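Insecticidal Delta-Endotoxin Cry8Ea1 (Bacillus Thuringiensis, PDB 3EB7) kills the soil-dwelling larvae of Holotrichia parallela, probably by binding receptors on midgut cells and opening pores in their membranes, as related three-domain Cry toxins do. Local coordinates at residues 108-113 with 165-170; 274-279 with 454-459. All blocks are in the same frame, centred on the assembly; numbering follows the deposited sequence.

Contact 1: 108-113 with 165-170; sequences RFEILD and NNYYNR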
ATOM      1  N   ARG A 108     -24.358   5.396 -22.547  1.00 33.24           N
ATOM      2  CA  ARG A 108     -24.267   4.716 -21.253  1.00 32.37           C
ATOM      3  C   ARG A 108     -23.181   5.362 -20.377  1.00 31.21           C
ATOM      4  O   ARG A 108     -23.324   5.443 -19.165  1.00 29.96           O
ATOM      5  CB  ARG A 108     -23.960   3.214 -21.425  1.00 32.33           C
ATOM      6  CG  ARG A 108     -25.049   2.381 -22.064  1.00 34.18           C
ATOM      7  CD  ARG A 108     -26.289   2.349 -21.217  1.00 37.35           C
ATOM      8  NE  ARG A 108     -27.409   1.740 -21.939  1.00 40.82           N
ATOM      9  CZ  ARG A 108     -28.700   1.968 -21.660  1.00 41.90           C
ATOM     10  NH1 ARG A 108     -29.048   2.787 -20.662  1.00 38.31           N
ATOM     11  NH2 ARG A 108     -29.650   1.364 -22.380  1.00 42.09           N
ATOM     12  N   PHE A 109     -22.094   5.773 -21.034  1.00 30.30           N
ATOM     13  CA  PHE A 109     -20.932   6.382 -20.440  1.00 30.09           C
ATOM     14  C   PHE A 109     -21.311   7.746 -19.875  1.00 29.56           C
ATOM     15  O   PHE A 109     -20.891   8.100 -18.771  1.00 28.75           O
ATOM     16  CB  PHE A 109     -19.814   6.526 -21.506  1.00 30.64           C
ATOM     17  CG  PHE A 109     -18.776   7.561 -21.153  1.00 33.33           C
ATOM     18  CD1 PHE A 109     -17.602   7.194 -20.486  1.00 35.22           C
ATOM     19  CD2 PHE A 109     -18.993   8.926 -21.454  1.00 33.61           C
ATOM     20  CE1 PHE A 109     -16.664   8.173 -20.113  1.00 34.88           C
ATOM     21  CE2 PHE A 109     -18.080   9.893 -21.096  1.00 32.54           C
ATOM     22  CZ  PHE A 109     -16.907   9.521 -20.411  1.00 33.87           C
ATOM     23  N   GLU A 110     -22.105   8.499 -20.633  1.00 28.96           N
ATOM     24  CA  GLU A 110     -22.530   9.833 -20.221  1.00 29.35           C
ATOM     25  C   GLU A 110     -23.508   9.739 -19.082  1.00 27.96           C
ATOM     26  O   GLU A 110     -23.534  10.593 -18.215  1.00 26.88           O
ATOM     27  CB  GLU A 110     -23.178  10.585 -21.380  1.00 28.94           C
ATOM     28  CG  GLU A 110     -22.226  10.990 -22.525  1.00 31.61           C
ATOM     29  CD  GLU A 110     -22.989  11.532 -23.762  1.00 33.42           C
ATOM     30  OE1 GLU A 110     -24.195  11.857 -23.645  1.00 36.91           O
ATOM     31  OE2 GLU A 110     -22.387  11.629 -24.856  1.00 38.83           O
ATOM     32  N   ILE A 111     -24.317   8.689 -19.079  1.00 28.23           N
ATOM     33  CA  ILE A 111     -25.220   8.438 -17.944  1.00 28.80           C
ATOM     34  C   ILE A 111     -24.416   8.127 -16.684  1.00 28.12           C
ATOM     35  O   ILE A 111     -24.748   8.610 -15.608  1.00 28.40           O
ATOM     36  CB  ILE A 111     -26.270   7.308 -18.245  1.00 29.42           C
ATOM     37  CG1 ILE A 111     -27.398   7.847 -19.156  1.00 29.52           C
ATOM     38  CG2 ILE A 111     -26.798   6.660 -16.938  1.00 29.31           C
ATOM     39  CD1 ILE A 111     -28.100   6.782 -19.978  1.00 28.82           C
ATOM     40  N   LEU A 112     -23.350   7.340 -16.803  1.00 27.54           N
ATOM     41  CA  LEU A 112     -22.517   7.050 -15.625  1.00 26.79           C
ATOM     42  C   LEU A 112     -21.852   8.300 -15.094  1.00 26.09           C
ATOM     43  O   LEU A 112     -21.951   8.600 -13.910  1.00 25.75           O
ATOM     44  CB  LEU A 112     -21.499   5.939 -15.882  1.00 26.68           C
ATOM     45  CG  LEU A 112     -22.158   4.564 -15.841  1.00 27.58           C
ATOM     46  CD1 LEU A 112     -21.207   3.557 -16.396  1.00 26.95           C
ATOM     47  CD2 LEU A 112     -22.642   4.188 -14.402  1.00 26.76           C
ATOM     48  N   ASP A 113     -21.233   9.060 -15.986  1.00 26.17           N
ATOM     49  CA  ASP A 113     -20.483  10.251 -15.593  1.00 25.54           C
ATOM     50  C   ASP A 113     -21.441  11.207 -14.875  1.00 24.92           C
ATOM     51  O   ASP A 113     -21.169  11.733 -13.795  1.00 23.80           O
ATOM     52  CB  ASP A 113     -19.810  10.876 -16.829  1.00 25.52           C
ATOM     53  CG  ASP A 113     -19.120  12.194 -16.523  1.00 26.54           C
ATOM     54  OD1 ASP A 113     -19.423  13.205 -17.172  1.00 28.46           O
ATOM     55  OD2 ASP A 113     -18.285  12.240 -15.609  1.00 30.70           O
ATOM     56  N   ASN A 165     -11.227  16.903 -24.447  1.00 31.92           N
ATOM     57  CA  ASN A 165     -10.404  17.750 -23.594  1.00 31.99           C
ATOM     58  C   ASN A 165     -11.076  18.110 -22.282  1.00 30.60           C
ATOM     59  O   ASN A 165     -10.420  18.136 -21.260  1.00 30.66           O
ATOM     60  CB  ASN A 165      -9.953  19.016 -24.333  1.00 32.25           C
ATOM     61  CG  ASN A 165      -8.819  18.738 -25.329  1.00 34.77           C
ATOM     62  OD1 ASN A 165      -8.049  17.777 -25.191  1.00 34.97           O
ATOM     63  ND2 ASN A 165      -8.728  19.586 -26.349  1.00 38.81           N
ATOM     64  N   ASN A 166     -12.372  18.398 -22.313  1.00 29.83           N
ATOM     65  CA  ASN A 166     -13.124  18.676 -21.094  1.00 29.00           C
ATOM     66  C   ASN A 166     -13.087  17.486 -20.119  1.00 28.34           C
ATOM     67  O   ASN A 166     -12.888  17.683 -18.914  1.00 28.28           O
ATOM     68  CB  ASN A 166     -14.574  19.027 -21.421  1.00 28.58           C
ATOM     69  CG  ASN A 166     -14.725  20.409 -22.027  1.00 30.82           C
ATOM     70  OD1 ASN A 166     -13.818  21.259 -21.913  1.00 30.82           O
ATOM     71  ND2 ASN A 166     -15.862  20.643 -22.701  1.00 27.54           N
ATOM     72  N   TYR A 167     -13.281  16.276 -20.661  1.00 27.08           N
ATOM     73  CA  TYR A 167     -13.244  15.036 -19.883  1.00 26.55           C
ATOM     74  C   TYR A 167     -11.859  14.836 -19.284  1.00 25.76           C
ATOM     75  O   TYR A 167     -11.735  14.488 -18.114  1.00 25.46           O
ATOM     76  CB  TYR A 167     -13.623  13.826 -20.748  1.00 26.03           C
ATOM     77  CG  TYR A 167     -15.108  13.649 -21.012  1.00 25.13           C
ATOM     78  CD1 TYR A 167     -16.030  13.687 -19.957  1.00 24.61           C
ATOM     79  CD2 TYR A 167     -15.591  13.421 -22.308  1.00 24.36           C
ATOM     80  CE1 TYR A 167     -17.374  13.539 -20.170  1.00 25.16           C
ATOM     81  CE2 TYR A 167     -16.970  13.267 -22.546  1.00 25.16           C
ATOM     82  CZ  TYR A 167     -17.849  13.315 -21.461  1.00 26.11           C
ATOM     83  OH  TYR A 167     -19.204  13.141 -21.632  1.00 27.34           O
ATOM     84  N   TYR A 168     -10.829  15.086 -20.086  1.00 25.12           N
ATOM     85  CA  TYR A 168      -9.460  14.999 -19.621  1.00 24.95           C
ATOM     86  C   TYR A 168      -9.125  16.054 -18.550  1.00 25.17           C
ATOM     87  O   TYR A 168      -8.490  15.744 -17.548  1.00 24.90           O
ATOM     88  CB  TYR A 168      -8.470  15.066 -20.779  1.00 25.11           C
ATOM     89  CG  TYR A 168      -7.053  14.894 -20.279  1.00 26.76           C
ATOM     90  CD1 TYR A 168      -6.200  15.998 -20.124  1.00 25.93           C
ATOM     91  CD2 TYR A 168      -6.583  13.629 -19.896  1.00 26.39           C
ATOM     92  CE1 TYR A 168      -4.908  15.841 -19.651  1.00 24.82           C
ATOM     93  CE2 TYR A 168      -5.323  13.466 -19.410  1.00 26.50           C
ATOM     94  CZ  TYR A 168      -4.477  14.584 -19.289  1.00 26.83           C
ATOM     95  OH  TYR A 168      -3.194  14.403 -18.816  1.00 27.71           O
ATOM     96  N   ASN A 169      -9.572  17.289 -18.744  1.00 24.71           N
ATOM     97  CA  ASN A 169      -9.351  18.304 -17.746  1.00 25.39           C
ATOM     98  C   ASN A 169     -10.121  18.019 -16.479  1.00 25.11           C
ATOM     99  O   ASN A 169      -9.652  18.284 -15.405  1.00 24.91           O
ATOM    100  CB  ASN A 169      -9.680  19.714 -18.310  1.00 26.29           C
ATOM    101  CG  ASN A 169      -8.685  20.153 -19.405  1.00 26.90           C
ATOM    102  OD1 ASN A 169      -7.507  19.833 -19.338  1.00 31.93           O
ATOM    103  ND2 ASN A 169      -9.172  20.848 -20.422  1.00 30.30           N
ATOM    104  N   ARG A 170     -11.319  17.480 -16.596  1.00 25.37           N
ATOM    105  CA  ARG A 170     -12.054  17.113 -15.389  1.00 25.62           C
ATOM    106  C   ARG A 170     -11.361  15.952 -14.673  1.00 24.93           C
ATOM    107  O   ARG A 170     -11.278  15.937 -13.452  1.00 25.26           O
ATOM    108  CB  ARG A 170     -13.506  16.787 -15.717  1.00 26.00           C
ATOM    109  CG  ARG A 170     -14.454  16.872 -14.501  1.00 29.38           C
ATOM    110  CD  ARG A 170     -15.844  17.372 -14.959  1.00 32.29           C
ATOM    111  NE  ARG A 170     -16.316  16.650 -16.133  1.00 29.62           N
ATOM    112  CZ  ARG A 170     -17.031  15.523 -16.062  1.00 31.19           C
ATOM    113  NH1 ARG A 170     -17.356  14.999 -14.877  1.00 28.12           N
ATOM    114  NH2 ARG A 170     -17.434  14.922 -17.177  1.00 28.49           N
TER
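Arg170 grips Asp113 end-on with two guanidinium nitrogens, one to each carboxylate oxygen. NH2 of Arg170 lies 2.6 Å from OD1 of Asp113, and NH1 of Arg170 lies 3.0 Å from OD2 of Asp113. Both oxygens are met on their syn side, but the two flat groups are turned 43° against each other, so this double salt bridge is twisted rather than coplanar. The arginine reaches it through a chain bent at chi2 and chi3 that turns the NH1/NH2 end of the guanidinium to the carboxylate.

Beside the ion pair, Phe109 presents its edge to one face of Tyr167 in a T-shaped stack, with ring centroids 5.1 Å apart and planes at 87°. CE2 of Phe109 leads, 3.4 Å from CZ of Tyr167. CB of Phe109 already points toward the other helix, and CG anti to the backbone N (chi1 159°) carries the ring on to Tyr167. The tyrosine ring also links the two interactions, since OD1 of Asp113 lies at its edge, 3.6 Å from CE1 of Tyr167. Beyond CZ, the OH of Tyr167 comes within 3.8 Å of CG of Glu110, whose side chain crosses that of Tyr167 at about a right angle.

In the second shell, His143 hydrogen-bonds OD2 of Asp113 and helps fix the carboxylate, while Phe159 makes a further edge-to-face pair with Tyr167. The local helix axes stay 14.1 Å apart, too far for backbone packing, and long side chains bridge the space. Helix 133-153, which carries His143, also packs Leu146 and Ala150 against Phe109, and helix 65-93 packs against Leu112 of helix 99-119 in the N-terminal helical domain.

Contact 2: 274-279 with 454-459; sequences KHLFDF and VKASDG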
ATOM      1  N   LYS A 274      11.844   5.277  10.543  1.00 24.84           N
ATOM      2  CA  LYS A 274      11.924   5.399   9.094  1.00 25.55           C
ATOM      3  C   LYS A 274      13.208   4.697   8.549  1.00 24.27           C
ATOM      4  O   LYS A 274      14.238   4.688   9.207  1.00 24.14           O
ATOM      5  CB  LYS A 274      11.799   6.890   8.700  1.00 26.93           C
ATOM      6  CG  LYS A 274      10.378   7.487   8.915  1.00 27.61           C
ATOM      7  CD  LYS A 274       9.367   6.982   7.849  1.00 28.49           C
ATOM      8  CE  LYS A 274       8.041   7.754   7.836  1.00 30.81           C
ATOM      9  NZ  LYS A 274       7.740   8.449   9.131  1.00 34.86           N
ATOM     10  N   HIS A 275      13.099   4.018   7.407  1.00 22.55           N
ATOM     11  CA  HIS A 275      14.194   3.158   6.910  1.00 21.73           C
ATOM     12  C   HIS A 275      13.980   3.019   5.420  1.00 21.02           C
ATOM     13  O   HIS A 275      12.884   3.286   4.909  1.00 21.43           O
ATOM     14  CB  HIS A 275      14.136   1.737   7.553  1.00 21.74           C
ATOM     15  CG  HIS A 275      12.772   1.085   7.448  1.00 19.32           C
ATOM     16  ND1 HIS A 275      12.447   0.192   6.447  1.00 14.91           N
ATOM     17  CD2 HIS A 275      11.644   1.250   8.185  1.00 16.85           C
ATOM     18  CE1 HIS A 275      11.177  -0.170   6.578  1.00 18.21           C
ATOM     19  NE2 HIS A 275      10.668   0.445   7.632  1.00 15.15           N
ATOM     20  N   LEU A 276      15.024   2.595   4.726  1.00 19.88           N
ATOM     21  CA  LEU A 276      14.944   2.283   3.312  1.00 19.47           C
ATOM     22  C   LEU A 276      14.196   0.975   3.138  1.00 19.13           C
ATOM     23  O   LEU A 276      14.243   0.099   4.006  1.00 19.58           O
ATOM     24  CB  LEU A 276      16.375   2.144   2.734  1.00 19.83           C
ATOM     25  CG  LEU A 276      17.063   3.497   2.532  1.00 20.42           C
ATOM     26  CD1 LEU A 276      18.559   3.297   2.642  1.00 20.57           C
ATOM     27  CD2 LEU A 276      16.619   4.139   1.185  1.00 19.55           C
ATOM     28  N   PHE A 277      13.504   0.826   2.025  1.00 19.20           N
ATOM     29  CA  PHE A 277      12.727  -0.387   1.785  1.00 19.06           C
ATOM     30  C   PHE A 277      13.621  -1.617   1.992  1.00 19.01           C
ATOM     31  O   PHE A 277      14.704  -1.684   1.447  1.00 18.49           O
ATOM     32  CB  PHE A 277      12.156  -0.349   0.368  1.00 18.87           C
ATOM     33  CG  PHE A 277      11.234  -1.501   0.062  1.00 20.19           C
ATOM     34  CD1 PHE A 277       9.892  -1.466   0.450  1.00 18.75           C
ATOM     35  CD2 PHE A 277      11.705  -2.626  -0.602  1.00 20.36           C
ATOM     36  CE1 PHE A 277       9.024  -2.528   0.163  1.00 17.20           C
ATOM     37  CE2 PHE A 277      10.847  -3.688  -0.874  1.00 20.59           C
ATOM     38  CZ  PHE A 277       9.489  -3.626  -0.478  1.00 17.92           C
ATOM     39  N   ASP A 278      13.202  -2.576   2.805  1.00 19.65           N
ATOM     40  CA  ASP A 278      14.094  -3.726   3.109  1.00 20.08           C
ATOM     41  C   ASP A 278      13.411  -5.106   3.143  1.00 19.53           C
ATOM     42  O   ASP A 278      12.198  -5.210   3.085  1.00 18.87           O
ATOM     43  CB  ASP A 278      14.941  -3.485   4.369  1.00 20.45           C
ATOM     44  CG  ASP A 278      14.112  -3.312   5.637  1.00 22.98           C
ATOM     45  OD1 ASP A 278      12.884  -3.519   5.603  1.00 25.90           O
ATOM     46  OD2 ASP A 278      14.701  -2.985   6.703  1.00 27.86           O
ATOM     47  N   PHE A 279      14.222  -6.146   3.200  1.00 20.28           N
ATOM     48  CA  PHE A 279      13.737  -7.537   3.227  1.00 20.97           C
ATOM     49  C   PHE A 279      14.382  -8.258   4.379  1.00 20.73           C
ATOM     50  O   PHE A 279      15.589  -8.109   4.577  1.00 21.33           O
ATOM     51  CB  PHE A 279      14.086  -8.266   1.923  1.00 20.19           C
ATOM     52  CG  PHE A 279      13.328  -7.752   0.739  1.00 20.32           C
ATOM     53  CD1 PHE A 279      13.895  -6.769  -0.105  1.00 21.06           C
ATOM     54  CD2 PHE A 279      12.036  -8.201   0.484  1.00 15.68           C
ATOM     55  CE1 PHE A 279      13.163  -6.268  -1.198  1.00 17.42           C
ATOM     56  CE2 PHE A 279      11.312  -7.721  -0.596  1.00 15.59           C
ATOM     57  CZ  PHE A 279      11.864  -6.757  -1.431  1.00 18.85           C
ATOM     58  N   VAL A 454      13.148   5.204  -2.276  1.00 20.98           N
ATOM     59  CA  VAL A 454      13.281   4.532  -0.984  1.00 19.80           C
ATOM     60  C   VAL A 454      13.778   3.072  -1.176  1.00 19.52           C
ATOM     61  O   VAL A 454      14.227   2.433  -0.228  1.00 20.82           O
ATOM     62  CB  VAL A 454      11.980   4.698  -0.126  1.00 19.94           C
ATOM     63  CG1 VAL A 454      10.796   3.837  -0.650  1.00 19.15           C
ATOM     64  CG2 VAL A 454      12.256   4.466   1.356  1.00 19.74           C
ATOM     65  N   LYS A 455      13.782   2.594  -2.413  1.00 17.83           N
ATOM     66  CA  LYS A 455      14.333   1.283  -2.754  1.00 17.73           C
ATOM     67  C   LYS A 455      15.830   1.315  -3.086  1.00 17.61           C
ATOM     68  O   LYS A 455      16.323   0.464  -3.836  1.00 17.12           O
ATOM     69  CB  LYS A 455      13.556   0.650  -3.930  1.00 17.24           C
ATOM     70  CG  LYS A 455      12.029   0.608  -3.746  1.00 16.07           C
ATOM     71  CD  LYS A 455      11.480  -0.304  -4.851  1.00 19.61           C
ATOM     72  CE  LYS A 455      11.417  -1.778  -4.387  1.00 17.62           C
ATOM     73  NZ  LYS A 455      11.444  -2.757  -5.504  1.00 15.53           N
ATOM     74  N   ALA A 456      16.540   2.323  -2.579  1.00 18.54           N
ATOM     75  CA  ALA A 456      18.009   2.394  -2.711  1.00 18.72           C
ATOM     76  C   ALA A 456      18.712   1.426  -1.790  1.00 19.94           C
ATOM     77  O   ALA A 456      18.172   1.016  -0.741  1.00 20.34           O
ATOM     78  CB  ALA A 456      18.493   3.779  -2.448  1.00 19.49           C
ATOM     79  N   SER A 457      19.936   1.054  -2.169  1.00 21.60           N
ATOM     80  CA  SER A 457      20.726   0.094  -1.407  1.00 21.95           C
ATOM     81  C   SER A 457      21.321   0.717  -0.165  1.00 23.06           C
ATOM     82  O   SER A 457      21.818  -0.003   0.706  1.00 24.12           O
ATOM     83  CB  SER A 457      21.864  -0.461  -2.277  1.00 22.73           C
ATOM     84  OG  SER A 457      22.809   0.561  -2.626  1.00 21.02           O
ATOM     85  N   ASP A 458      21.307   2.043  -0.086  1.00 23.71           N
ATOM     86  CA  ASP A 458      21.944   2.785   1.022  1.00 25.40           C
ATOM     87  C   ASP A 458      21.695   4.318   0.864  1.00 25.16           C
ATOM     88  O   ASP A 458      20.982   4.756  -0.046  1.00 25.70           O
ATOM     89  CB  ASP A 458      23.474   2.588   0.978  1.00 25.33           C
ATOM     90  CG  ASP A 458      24.115   3.235  -0.274  1.00 30.50           C
ATOM     91  OD1 ASP A 458      25.311   2.991  -0.525  1.00 35.99           O
ATOM     92  OD2 ASP A 458      23.447   4.009  -1.003  1.00 31.34           O
ATOM     93  N   GLY A 459      22.283   5.123   1.740  1.00 24.71           N
ATOM     94  CA  GLY A 459      22.157   6.566   1.656  1.00 24.27           C
ATOM     95  C   GLY A 459      21.119   7.016   2.669  1.00 24.65           C
ATOM     96  O   GLY A 459      20.785   6.284   3.611  1.00 24.17           O
TER
HETATM   97  O   HOH W   1      16.016  -1.265  -0.921  1.00 15.76           O
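Leu276 lays its two methyl branches along the turning backbone of 454-459. CD2 packs over the start of the turn, 3.3 Å from O of Val454 and 4.1 Å from CB of Ala456. CD1 reaches the other limb, 3.7 Å from C of Asp458. Next along the chain, the Phe277 side chain runs side by side with that of Lys455, both pointing the same way, and CE of Lys455 meets the ring obliquely, 3.9 Å from CD2 of Phe277. The bend of the lysine at chi3 (90°) brings that methylene to the ring, while NZ goes on to a salt bridge with Asp438.

On the backbone between Leu276 and Phe277, N of Phe277 donates to O of Val454 at 2.9 Å, from above the carbonyl plane. A water donates to both O of Phe277 and O of Ala456, joining the backbones a second time. ND1 of His275 bonds O of Leu276, and its NE2 is held by Glu241.

The arrangement is consistent with an interdomain junction of the three-domain Cry fold: the lead-in to strand 278-292 of the central beta domain packs against, and is hydrogen-bonded to, a loop following strand 448-452 of the C-terminal region.

How the contacts relate
The two contacts come in series along the chain, 108-113 with 165-170 closing before 274-279 with 454-459 opens. They lie on opposite sides of the chain's centre, with their own centres 41 Å apart and nearest atoms about 25 Å apart, and they share no helix, strand or sheet. Contact 1 is internal to the N-terminal helical domain, which in related Cry toxins is the part that inserts into membranes. Contact 2 instead joins segments far apart in sequence, from the central and C-terminal beta regions. One therefore ties helices within a domain, whereas the other spans the boundary between two beta regions of the single-chain toxin.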